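PDB 4A6D: acetylserotonin O-methyltransferase, which catalyses the last step of melatonin synthesis, transferring the methyl group of S-adenosylmethionine to the hydroxyl of N-acetylserotonin. Local coordinates for residues A[120-123]-A[129-132]; A[144-149]-A[154-159]; A[253-258]-A[301-306]; A[284-289]-A[294-299]. All blocks are in the same frame, centred on the assembly; numbering follows the deposited sequence.

Interaction 1 (A[120-123]-A[129-132]); sequences LADA and NQYL
With its CG anti to the carbonyl carbon (chi1 -40°), Gln130 sends its side chain toward Ala123, and a second bend at chi2 (-72°) lays the amide against the backbone of helix 120-126 at Asp122 and Ala123. The methylene CG of Gln130 rests on the methyl group of Ala123, CG to CB 3.9 Å, the one contact here of purely apolar groups. Farther out, CD of Gln130 comes to 4.0 Å from CA of Ala123, while CB of Asp122 lies 4.4 Å from the same CD. Alanine suits this place because its short methyl lets the Gln130 chain lie close against the helix; glutamine suits the other, being long enough to span the gap to helix 120-126 with its two methylenes. Asp122 takes part through its CB alone, its carboxylate turned to a long, weak ion pair with Arg125. Gln130 also stands at the N-cap position of helix 131-135, so the contact folds the start of one short helix against the helix before it. Both pack on helix 294-305: the backbone of Gln130 is hydrogen-bonded to Val305, and the side chains of Leu120 and Ala123 lie on that same valine. Beyond Leu120 and Ala121, helix 120-126 meets Gln23 and Glu30 of the second subunit, while Tyr131 begins the helix that leans on helix 142-146.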
# COMPACT_ATOMS: atom_id res chain seq x y z
N LEU A 120 6.15 -2.92 -10.03
CA LEU A 120 4.92 -2.82 -10.85
C LEU A 120 5.15 -2.17 -12.21
O LEU A 120 4.67 -2.70 -13.22
CB LEU A 120 3.75 -2.12 -10.10
CG LEU A 120 2.45 -1.98 -10.92
CD1 LEU A 120 1.88 -3.34 -11.32
CD2 LEU A 120 1.42 -1.21 -10.18
N ALA A 121 5.85 -1.03 -12.23
CA ALA A 121 6.13 -0.26 -13.44
C ALA A 121 6.85 -1.11 -14.50
O ALA A 121 6.49 -1.01 -15.67
CB ALA A 121 6.92 0.99 -13.11
N ASP A 122 7.77 -2.00 -14.07
CA ASP A 122 8.48 -2.87 -15.00
C ASP A 122 7.65 -4.05 -15.44
O ASP A 122 7.78 -4.47 -16.58
CB ASP A 122 9.83 -3.32 -14.44
CG ASP A 122 10.83 -2.22 -14.21
OD1 ASP A 122 10.69 -1.13 -14.84
OD2 ASP A 122 11.75 -2.42 -13.39
N ALA A 123 6.79 -4.59 -14.54
CA ALA A 123 5.87 -5.70 -14.87
C ALA A 123 4.86 -5.20 -15.91
O ALA A 123 4.57 -5.91 -16.85
CB ALA A 123 5.17 -6.20 -13.63
N ASN A 129 6.15 -11.28 -15.12
CA ASN A 129 6.40 -11.35 -13.68
C ASN A 129 7.84 -10.98 -13.28
O ASN A 129 8.75 -11.00 -14.12
CB ASN A 129 5.95 -12.68 -13.09
CG ASN A 129 6.85 -13.86 -13.33
OD1 ASN A 129 7.99 -13.92 -12.85
ND2 ASN A 129 6.30 -14.91 -13.93
N GLN A 130 8.05 -10.64 -11.99
CA GLN A 130 9.33 -10.14 -11.49
C GLN A 130 9.99 -10.94 -10.35
O GLN A 130 10.68 -10.33 -9.53
CB GLN A 130 9.19 -8.65 -11.09
CG GLN A 130 8.36 -7.77 -12.02
CD GLN A 130 9.05 -7.49 -13.32
OE1 GLN A 130 8.88 -8.21 -14.31
NE2 GLN A 130 9.81 -6.43 -13.36
N TYR A 131 9.83 -12.26 -10.30
CA TYR A 131 10.49 -13.05 -9.25
C TYR A 131 12.02 -12.95 -9.30
O TYR A 131 12.67 -12.88 -8.25
CB TYR A 131 10.04 -14.52 -9.27
CG TYR A 131 8.76 -14.77 -8.51
CD1 TYR A 131 8.76 -14.91 -7.13
CD2 TYR A 131 7.55 -14.90 -9.18
CE1 TYR A 131 7.57 -15.11 -6.42
CE2 TYR A 131 6.36 -15.15 -8.49
CZ TYR A 131 6.38 -15.24 -7.11
OH TYR A 131 5.20 -15.49 -6.44
N LEU A 132 12.59 -12.93 -10.52
CA LEU A 132 14.04 -12.81 -10.69
C LEU A 132 14.53 -11.41 -10.27
O LEU A 132 15.58 -11.29 -9.63
CB LEU A 132 14.48 -13.14 -12.13
CG LEU A 132 16.01 -13.31 -12.32
CD1 LEU A 132 16.42 -14.77 -12.28
CD2 LEU A 132 16.49 -12.63 -13.59

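Interaction 2 (A[144-149]-A[154-159]); sequences TAIYRS and LQFMQA. With SAM (S-adenosylmethionine), chain D.
Tyr147 belongs to the S-adenosylmethionine pocket, and Phe156 packs behind it, its ring edge near the cofactor sulfur. Tyr147 OH donates a hydrogen bond of 2.7 Å to the ribose O2', an atom at the edge of the phenol ring and near its plane. The same ring turns its edge toward the face of Phe156 in an offset edge-to-face stack, planes at 74° and centroids 5.3 Å apart; the nearest atoms are CE1 of Tyr147 and CD2 of Phe156, at 3.3 Å. Ile146 adds a CH-pi contact, its CG2 standing over a face of Phe156 at 3.8 Å from the centroid. A beta-branched residue suits this, since a methyl so near the backbone can be set on a ring with little freedom to move. In this Rossmann-type methyltransferase the two segments lie on and between helices 142-146 and 150-161, ahead of strand 182-186, the first of the central sheet, and Tyr147 brings this helical part to the ribose. Phe156, its CG trans to the backbone N (chi1 -177°), reaches from helix 150-161 until the ring edge faces the sulfonium, CE2 to SD of the cofactor 4.1 Å. An alanine here would probably open a gap beside that sulfur and leave the Tyr147 ring freer to turn, weakening its aim at the ribose. Tyr108 of helix 103-117 meets Phe156 edge-to-face as well.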
# COMPACT_ATOMS: atom_id res chain seq x y z
N THR A 144 8.42 -23.38 -8.61
CA THR A 144 9.72 -23.51 -7.92
C THR A 144 10.15 -22.13 -7.39
O THR A 144 10.85 -22.04 -6.38
CB THR A 144 10.82 -24.25 -8.75
OG1 THR A 144 11.23 -23.47 -9.88
CG2 THR A 144 10.42 -25.66 -9.16
N ALA A 145 9.69 -21.05 -8.07
CA ALA A 145 9.92 -19.66 -7.66
C ALA A 145 9.00 -19.30 -6.47
O ALA A 145 9.45 -18.65 -5.52
CB ALA A 145 9.66 -18.72 -8.82
N ILE A 146 7.71 -19.76 -6.52
CA ILE A 146 6.69 -19.59 -5.47
C ILE A 146 7.06 -20.40 -4.20
O ILE A 146 6.91 -19.88 -3.09
CB ILE A 146 5.25 -19.90 -6.02
CG1 ILE A 146 4.83 -18.85 -7.09
CG2 ILE A 146 4.21 -20.02 -4.90
CD1 ILE A 146 3.60 -19.19 -7.90
N TYR A 147 7.55 -21.67 -4.35
CA TYR A 147 7.99 -22.52 -3.23
C TYR A 147 9.54 -22.56 -3.19
O TYR A 147 10.15 -23.63 -3.24
CB TYR A 147 7.40 -23.95 -3.31
CG TYR A 147 5.92 -24.06 -3.61
CD1 TYR A 147 4.99 -23.28 -2.94
CD2 TYR A 147 5.45 -25.01 -4.51
CE1 TYR A 147 3.62 -23.41 -3.18
CE2 TYR A 147 4.08 -25.15 -4.77
CZ TYR A 147 3.17 -24.35 -4.09
OH TYR A 147 1.83 -24.48 -4.33
N ARG A 148 10.16 -21.37 -3.08
CA ARG A 148 11.62 -21.19 -3.04
C ARG A 148 12.32 -21.81 -1.81
O ARG A 148 13.55 -21.94 -1.81
CB ARG A 148 12.04 -19.73 -3.34
CG ARG A 148 11.21 -18.64 -2.65
CD ARG A 148 11.68 -17.25 -3.06
NE ARG A 148 11.06 -16.20 -2.24
CZ ARG A 148 11.58 -15.72 -1.12
NH1 ARG A 148 12.74 -16.18 -0.66
NH2 ARG A 148 10.93 -14.78 -0.44
N SER A 149 11.53 -22.24 -0.78
CA SER A 149 11.95 -22.93 0.46
C SER A 149 10.78 -23.69 1.13
O SER A 149 9.61 -23.40 0.84
CB SER A 149 12.64 -21.97 1.43
OG SER A 149 11.79 -21.50 2.47
N LEU A 154 5.09 -23.93 3.21
CA LEU A 154 4.14 -24.05 4.32
C LEU A 154 3.35 -22.74 4.46
O LEU A 154 2.12 -22.80 4.53
CB LEU A 154 4.84 -24.41 5.66
CG LEU A 154 3.94 -24.52 6.91
CD1 LEU A 154 2.79 -25.53 6.72
CD2 LEU A 154 4.74 -24.88 8.13
N GLN A 155 4.03 -21.58 4.41
CA GLN A 155 3.38 -20.27 4.49
C GLN A 155 2.40 -20.04 3.33
O GLN A 155 1.26 -19.64 3.59
CB GLN A 155 4.41 -19.11 4.67
CG GLN A 155 3.88 -17.68 4.42
CD GLN A 155 3.12 -17.05 5.58
OE1 GLN A 155 3.58 -16.06 6.18
NE2 GLN A 155 1.90 -17.51 5.86
N PHE A 156 2.81 -20.33 2.07
CA PHE A 156 1.94 -20.19 0.90
C PHE A 156 0.65 -21.03 1.10
O PHE A 156 -0.46 -20.52 0.94
CB PHE A 156 2.66 -20.62 -0.39
CG PHE A 156 1.85 -20.45 -1.66
CD1 PHE A 156 1.79 -19.22 -2.30
CD2 PHE A 156 1.12 -21.51 -2.20
CE1 PHE A 156 1.02 -19.05 -3.46
CE2 PHE A 156 0.35 -21.35 -3.36
CZ PHE A 156 0.31 -20.12 -3.99
N MET A 157 0.84 -22.31 1.50
CA MET A 157 -0.22 -23.29 1.74
C MET A 157 -1.17 -22.88 2.86
O MET A 157 -2.38 -23.08 2.72
CB MET A 157 0.40 -24.65 2.05
CG MET A 157 0.89 -25.36 0.81
SD MET A 157 1.70 -26.92 1.21
CE MET A 157 0.30 -27.86 1.89
N GLN A 158 -0.62 -22.30 3.95
CA GLN A 158 -1.41 -21.84 5.09
C GLN A 158 -2.20 -20.61 4.66
O GLN A 158 -3.35 -20.45 5.08
CB GLN A 158 -0.50 -21.46 6.26
CG GLN A 158 0.20 -22.59 7.02
CD GLN A 158 1.27 -22.01 7.94
OE1 GLN A 158 2.12 -21.20 7.54
NE2 GLN A 158 1.24 -22.38 9.21
N ALA A 159 -1.58 -19.76 3.82
CA ALA A 159 -2.17 -18.50 3.34
C ALA A 159 -3.37 -18.76 2.48
O ALA A 159 -4.45 -18.21 2.75
CB ALA A 159 -1.12 -17.68 2.59
N SAM D . -6.75 -24.76 -5.10
CA SAM D . -6.06 -24.12 -3.96
C SAM D . -6.74 -22.87 -3.35
O SAM D . -7.45 -22.20 -4.06
OXT SAM D . -6.59 -22.52 -2.13
CB SAM D . -4.64 -23.86 -4.40
CG SAM D . -4.51 -22.77 -5.47
SD SAM D . -2.73 -22.50 -5.79
CE SAM D . -2.78 -20.96 -6.60
C5' SAM D . -2.42 -23.48 -7.30
C4' SAM D . -2.16 -24.92 -6.81
O4' SAM D . -1.81 -25.64 -7.97
C3' SAM D . -0.95 -25.01 -5.81
O3' SAM D . -1.29 -25.75 -4.63
C2' SAM D . 0.16 -25.68 -6.70
O2' SAM D . 1.14 -26.48 -6.05
C1' SAM D . -0.71 -26.52 -7.65
N9 SAM D . -0.00 -26.89 -8.90
C8 SAM D . 0.75 -26.04 -9.70
N7 SAM D . 1.22 -26.69 -10.72
C5 SAM D . 0.86 -28.03 -10.62
C6 SAM D . 1.08 -29.20 -11.36
N6 SAM D . 1.75 -29.11 -12.53
N1 SAM D . 0.50 -30.39 -10.95
C2 SAM D . -0.17 -30.48 -9.80
N3 SAM D . -0.38 -29.38 -9.06
C4 SAM D . 0.05 -28.16 -9.44

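Interaction 3 (A[253-258]-A[301-306]); sequences VLHDWA and LNMLVQ. With SAM (S-adenosylmethionine), chain D.
A single 3-10 turn at 254-256 faces the last turns of helix 294-305, the backbones coming nearest at Asp256 and Met303, CA to CA 6.7 Å. Met303 and His255 carry the contact. Bent at chi2 and chi3, the methionine chain sets its sulfur over one face of the imidazole, SD 3.7 Å from the ring centroid and only 15° off the normal, a sulfur-aromatic contact. SD also lies 3.5 Å from the carbonyl O of His255. An unbranched, polarisable side chain suits a place where a flat ring must be backed without a competing hydrogen bond. The ring stands between backbone N and carbonyl carbon (chi1 78°), which lets ND1 bond to Glu311 and brings NE2 to 4.4 Å from the cofactor methyl CE, near the ring plane. A leucine in its place would probably leave Glu311 without its mate and Met303 SD without a ring to lie on. Asp256, which binds substrate, holds OD2 3.5 Å from the same CE. On segment 301-306, two further substrate-binding residues are tied together, Gln306 NE2 donating to Asn302 OD1 over 2.7 Å in a rather bent bond. A histidine fixed through ND1 by a glutamate, with NE2 directed at the transferable methyl, is consistent with its inferred role as proton donor and acceptor, the base that would take the proton from the substrate hydroxyl during methyl transfer.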
# COMPACT_ATOMS: atom_id res chain seq x y z
N VAL A 253 -6.50 -22.10 -10.18
CA VAL A 253 -5.46 -22.77 -10.93
C VAL A 253 -5.34 -22.03 -12.25
O VAL A 253 -4.28 -21.55 -12.56
CB VAL A 253 -5.75 -24.30 -11.10
CG1 VAL A 253 -4.81 -24.93 -12.13
CG2 VAL A 253 -5.66 -25.03 -9.76
N LEU A 254 -6.44 -21.89 -13.00
CA LEU A 254 -6.46 -21.25 -14.33
C LEU A 254 -5.89 -19.82 -14.36
O LEU A 254 -5.18 -19.45 -15.29
CB LEU A 254 -7.89 -21.32 -14.94
CG LEU A 254 -8.42 -22.72 -15.32
CD1 LEU A 254 -9.78 -22.64 -16.01
CD2 LEU A 254 -7.43 -23.49 -16.22
N HIS A 255 -6.14 -19.05 -13.32
CA HIS A 255 -5.62 -17.67 -13.27
C HIS A 255 -4.08 -17.57 -13.22
O HIS A 255 -3.55 -16.50 -13.52
CB HIS A 255 -6.34 -16.84 -12.18
CG HIS A 255 -5.87 -17.11 -10.79
ND1 HIS A 255 -6.07 -16.19 -9.77
CD2 HIS A 255 -5.21 -18.17 -10.28
CE1 HIS A 255 -5.50 -16.71 -8.69
NE2 HIS A 255 -5.00 -17.92 -8.95
N ASP A 256 -3.36 -18.68 -12.88
CA ASP A 256 -1.89 -18.67 -12.78
C ASP A 256 -1.21 -18.76 -14.13
O ASP A 256 -0.00 -18.52 -14.23
CB ASP A 256 -1.38 -19.87 -11.95
CG ASP A 256 -1.82 -19.95 -10.49
OD1 ASP A 256 -1.91 -18.89 -9.83
OD2 ASP A 256 -1.95 -21.10 -9.98
N TRP A 257 -1.97 -19.16 -15.16
CA TRP A 257 -1.42 -19.46 -16.47
C TRP A 257 -2.06 -18.73 -17.62
O TRP A 257 -3.21 -18.33 -17.54
CB TRP A 257 -1.55 -20.98 -16.74
CG TRP A 257 -1.20 -21.89 -15.60
CD1 TRP A 257 -2.06 -22.65 -14.86
CD2 TRP A 257 0.12 -22.17 -15.09
NE1 TRP A 257 -1.37 -23.41 -13.94
CE2 TRP A 257 -0.03 -23.11 -14.04
CE3 TRP A 257 1.41 -21.75 -15.45
CZ2 TRP A 257 1.07 -23.62 -13.34
CZ3 TRP A 257 2.51 -22.28 -14.77
CH2 TRP A 257 2.34 -23.20 -13.73
N ALA A 258 -1.33 -18.64 -18.72
CA ALA A 258 -1.76 -18.06 -19.98
C ALA A 258 -2.73 -19.05 -20.70
O ALA A 258 -2.82 -20.23 -20.33
CB ALA A 258 -0.54 -17.77 -20.85
N LEU A 301 -3.89 -7.72 -12.12
CA LEU A 301 -2.61 -7.03 -12.15
C LEU A 301 -1.60 -7.75 -11.25
O LEU A 301 -0.45 -7.91 -11.66
CB LEU A 301 -2.78 -5.56 -11.79
CG LEU A 301 -1.56 -4.64 -12.01
CD1 LEU A 301 -0.96 -4.77 -13.43
CD2 LEU A 301 -1.91 -3.22 -11.70
N ASN A 302 -2.06 -8.29 -10.10
CA ASN A 302 -1.23 -9.12 -9.24
C ASN A 302 -0.77 -10.42 -9.97
O ASN A 302 0.29 -10.96 -9.64
CB ASN A 302 -1.96 -9.49 -7.95
CG ASN A 302 -1.07 -10.31 -7.03
OD1 ASN A 302 0.03 -9.89 -6.65
ND2 ASN A 302 -1.44 -11.54 -6.78
N MET A 303 -1.56 -10.94 -10.94
CA MET A 303 -1.20 -12.13 -11.71
C MET A 303 -0.12 -11.75 -12.73
O MET A 303 0.75 -12.57 -13.02
CB MET A 303 -2.42 -12.78 -12.40
CG MET A 303 -3.44 -13.40 -11.44
SD MET A 303 -2.86 -14.83 -10.47
CE MET A 303 -2.45 -14.04 -8.94
N LEU A 304 -0.17 -10.54 -13.28
CA LEU A 304 0.82 -10.04 -14.22
C LEU A 304 2.17 -9.89 -13.49
O LEU A 304 3.19 -10.36 -13.98
CB LEU A 304 0.39 -8.70 -14.86
CG LEU A 304 1.47 -7.98 -15.71
CD1 LEU A 304 1.81 -8.79 -16.98
CD2 LEU A 304 1.04 -6.60 -16.07
N VAL A 305 2.14 -9.28 -12.29
CA VAL A 305 3.30 -9.04 -11.43
C VAL A 305 3.90 -10.35 -10.89
O VAL A 305 5.12 -10.46 -10.80
CB VAL A 305 2.90 -8.06 -10.29
CG1 VAL A 305 3.94 -7.99 -9.18
CG2 VAL A 305 2.63 -6.67 -10.83
N GLN A 306 3.07 -11.35 -10.57
CA GLN A 306 3.53 -12.59 -9.96
C GLN A 306 3.51 -13.89 -10.81
O GLN A 306 4.56 -14.49 -10.97
CB GLN A 306 2.84 -12.80 -8.60
CG GLN A 306 3.50 -11.99 -7.48
CD GLN A 306 2.91 -12.31 -6.13
OE1 GLN A 306 3.27 -13.29 -5.47
NE2 GLN A 306 2.01 -11.47 -5.70
N SAM D . -6.75 -24.76 -5.10
CA SAM D . -6.06 -24.12 -3.96
C SAM D . -6.74 -22.87 -3.35
O SAM D . -7.45 -22.20 -4.06
OXT SAM D . -6.59 -22.52 -2.13
CB SAM D . -4.64 -23.86 -4.40
CG SAM D . -4.51 -22.77 -5.47
SD SAM D . -2.73 -22.50 -5.79
CE SAM D . -2.78 -20.96 -6.60
C5' SAM D . -2.42 -23.48 -7.30
C4' SAM D . -2.16 -24.92 -6.81
O4' SAM D . -1.81 -25.64 -7.97
C3' SAM D . -0.95 -25.01 -5.81
O3' SAM D . -1.29 -25.75 -4.63
C2' SAM D . 0.16 -25.68 -6.70
O2' SAM D . 1.14 -26.48 -6.05
C1' SAM D . -0.71 -26.52 -7.65
N9 SAM D . -0.00 -26.89 -8.90
C8 SAM D . 0.75 -26.04 -9.70
N7 SAM D . 1.22 -26.69 -10.72
C5 SAM D . 0.86 -28.03 -10.62
C6 SAM D . 1.08 -29.20 -11.36
N6 SAM D . 1.75 -29.11 -12.53
N1 SAM D . 0.50 -30.39 -10.95
C2 SAM D . -0.17 -30.48 -9.80
N3 SAM D . -0.38 -29.38 -9.06
C4 SAM D . 0.05 -28.16 -9.44

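Interaction 4 (A[284-289]-A[294-299]); sequences SLLDED and LLTQLY
Thr296 lies at the centre of this contact, with Ser284 and Leu286 packed about it; its hydroxyl turns to Ser284 and its methyl mainly to Leu286. Its OG1 is anti to the carbonyl carbon (chi1 -55°), where the hydroxyls lie within hydrogen-bonding distance, OG1 of Thr296 to OG of Ser284 3.0 Å. That torsion leaves CG2 to meet the loop: it lies 3.6 Å from CD2 of Leu286 and 3.5 Å from the backbone O of Ser284. Threonine, with one polar and one apolar branch, fits a spot flanked by a hydroxyl and an isobutyl group. Serine is equally apt, because a short side chain can tuck against the helix; its buried OG is hydrogen-bonded to the backbone O of Ile337 and has the threonine hydroxyl close by. Leu286 runs past Thr296 in the opposite direction and crosses Gln297 at about a right angle, CD2 touching CG of the glutamine at 4.0 Å. The polar end of Gln297 is taken up elsewhere, by Ser69 of the second subunit. Together these contacts fold the loop leaving strand 278-283 back onto the first turns of helix 294-305, which it leads into. Helix 294-305 in turn lies against the second subunit through Leu294 and Leu298, while Leu285, pointing the other way, packs on helix 314-324.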
# COMPACT_ATOMS: atom_id res chain seq x y z
N SER A 284 -12.30 -15.54 -9.41
CA SER A 284 -12.92 -14.23 -9.24
C SER A 284 -13.19 -13.72 -10.65
O SER A 284 -12.26 -13.42 -11.41
CB SER A 284 -11.98 -13.27 -8.50
OG SER A 284 -12.77 -12.21 -7.97
N LEU A 285 -14.44 -13.64 -11.00
CA LEU A 285 -14.85 -13.26 -12.34
C LEU A 285 -14.75 -11.78 -12.61
O LEU A 285 -15.19 -10.97 -11.80
CB LEU A 285 -16.28 -13.78 -12.65
CG LEU A 285 -16.47 -15.30 -12.72
CD1 LEU A 285 -17.94 -15.67 -12.87
CD2 LEU A 285 -15.67 -15.90 -13.87
N LEU A 286 -14.16 -11.44 -13.75
CA LEU A 286 -14.05 -10.04 -14.18
C LEU A 286 -15.34 -9.64 -14.86
O LEU A 286 -15.91 -10.46 -15.59
CB LEU A 286 -12.89 -9.88 -15.18
CG LEU A 286 -11.58 -9.33 -14.69
CD1 LEU A 286 -10.66 -9.14 -15.84
CD2 LEU A 286 -11.74 -7.98 -13.98
N ASP A 287 -15.80 -8.38 -14.68
CA ASP A 287 -17.02 -7.94 -15.39
C ASP A 287 -16.69 -8.06 -16.90
O ASP A 287 -15.52 -7.91 -17.26
CB ASP A 287 -17.36 -6.45 -15.08
CG ASP A 287 -17.81 -6.07 -13.67
OD1 ASP A 287 -18.18 -6.97 -12.89
OD2 ASP A 287 -17.79 -4.83 -13.33
N GLU A 288 -17.68 -8.29 -17.75
CA GLU A 288 -17.45 -8.38 -19.20
C GLU A 288 -16.66 -7.24 -19.87
O GLU A 288 -15.94 -7.50 -20.83
CB GLU A 288 -18.75 -8.65 -19.94
CG GLU A 288 -19.22 -10.10 -19.83
CD GLU A 288 -18.34 -11.17 -20.43
OE1 GLU A 288 -17.48 -10.85 -21.27
OE2 GLU A 288 -18.54 -12.35 -20.06
N ASP A 289 -16.78 -5.99 -19.36
CA ASP A 289 -16.03 -4.84 -19.88
C ASP A 289 -14.58 -4.78 -19.34
O ASP A 289 -13.82 -3.88 -19.73
CB ASP A 289 -16.79 -3.50 -19.68
CG ASP A 289 -17.16 -3.05 -18.27
OD1 ASP A 289 -16.55 -3.53 -17.30
OD2 ASP A 289 -18.03 -2.16 -18.14
N LEU A 294 -13.17 -3.74 -8.81
CA LEU A 294 -11.85 -3.21 -8.55
C LEU A 294 -10.89 -4.25 -7.96
O LEU A 294 -9.76 -4.38 -8.44
CB LEU A 294 -11.96 -1.94 -7.68
CG LEU A 294 -10.66 -1.31 -7.13
CD1 LEU A 294 -9.63 -1.05 -8.23
CD2 LEU A 294 -10.99 -0.03 -6.39
N LEU A 295 -11.35 -4.99 -6.94
CA LEU A 295 -10.53 -5.99 -6.28
C LEU A 295 -10.06 -7.06 -7.30
O LEU A 295 -8.91 -7.46 -7.24
CB LEU A 295 -11.32 -6.60 -5.08
CG LEU A 295 -10.56 -7.65 -4.23
CD1 LEU A 295 -11.07 -7.65 -2.81
CD2 LEU A 295 -10.77 -9.04 -4.78
N THR A 296 -10.93 -7.47 -8.25
CA THR A 296 -10.62 -8.44 -9.31
C THR A 296 -9.61 -7.89 -10.29
O THR A 296 -8.70 -8.61 -10.70
CB THR A 296 -11.90 -8.93 -9.99
OG1 THR A 296 -12.79 -9.43 -8.99
CG2 THR A 296 -11.64 -10.02 -11.00
N GLN A 297 -9.77 -6.61 -10.68
CA GLN A 297 -8.82 -5.91 -11.55
C GLN A 297 -7.43 -5.87 -10.86
O GLN A 297 -6.42 -6.12 -11.52
CB GLN A 297 -9.28 -4.48 -11.82
CG GLN A 297 -10.48 -4.34 -12.74
CD GLN A 297 -10.89 -2.88 -12.72
OE1 GLN A 297 -11.51 -2.39 -11.78
NE2 GLN A 297 -10.47 -2.13 -13.71
N LEU A 298 -7.40 -5.60 -9.53
CA LEU A 298 -6.13 -5.56 -8.79
C LEU A 298 -5.49 -6.94 -8.80
O LEU A 298 -4.30 -7.06 -9.08
CB LEU A 298 -6.28 -4.99 -7.35
CG LEU A 298 -6.67 -3.51 -7.19
CD1 LEU A 298 -7.06 -3.22 -5.78
CD2 LEU A 298 -5.54 -2.57 -7.59
N TYR A 299 -6.31 -7.97 -8.58
CA TYR A 299 -5.95 -9.39 -8.65
C TYR A 299 -5.43 -9.77 -10.03
O TYR A 299 -4.49 -10.58 -10.11
CB TYR A 299 -7.14 -10.28 -8.29
CG TYR A 299 -7.40 -10.45 -6.81
CD1 TYR A 299 -6.97 -9.50 -5.88
CD2 TYR A 299 -8.11 -11.56 -6.33
CE1 TYR A 299 -7.21 -9.65 -4.51
CE2 TYR A 299 -8.38 -11.71 -4.97
CZ TYR A 299 -7.94 -10.75 -4.07
OH TYR A 299 -8.21 -10.89 -2.73

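Along the chain interactions 1 and 2 come in series, and interaction 4 falls between the two segments of interaction 3. All four lie in the O-methyltransferase domain. Helix 294-305 is the common thread: interaction 4 uses its start and interaction 3 its end, with centres about 13 Å apart, and interaction 1 sits against that end, about 12 Å from interaction 3 between centres, where Tyr131 OH probably bonds to Gln306 OE1. Tyr131 also packs on Ile146 of interaction 2. Interactions 2 and 3, about 16 Å apart between centres, both touch S-adenosylmethionine. Interactions 1, 3 and 4 touch the second subunit, 3 and 4 through helix 294-305, which runs from the dimer interface to the substrate-binding residues at its end.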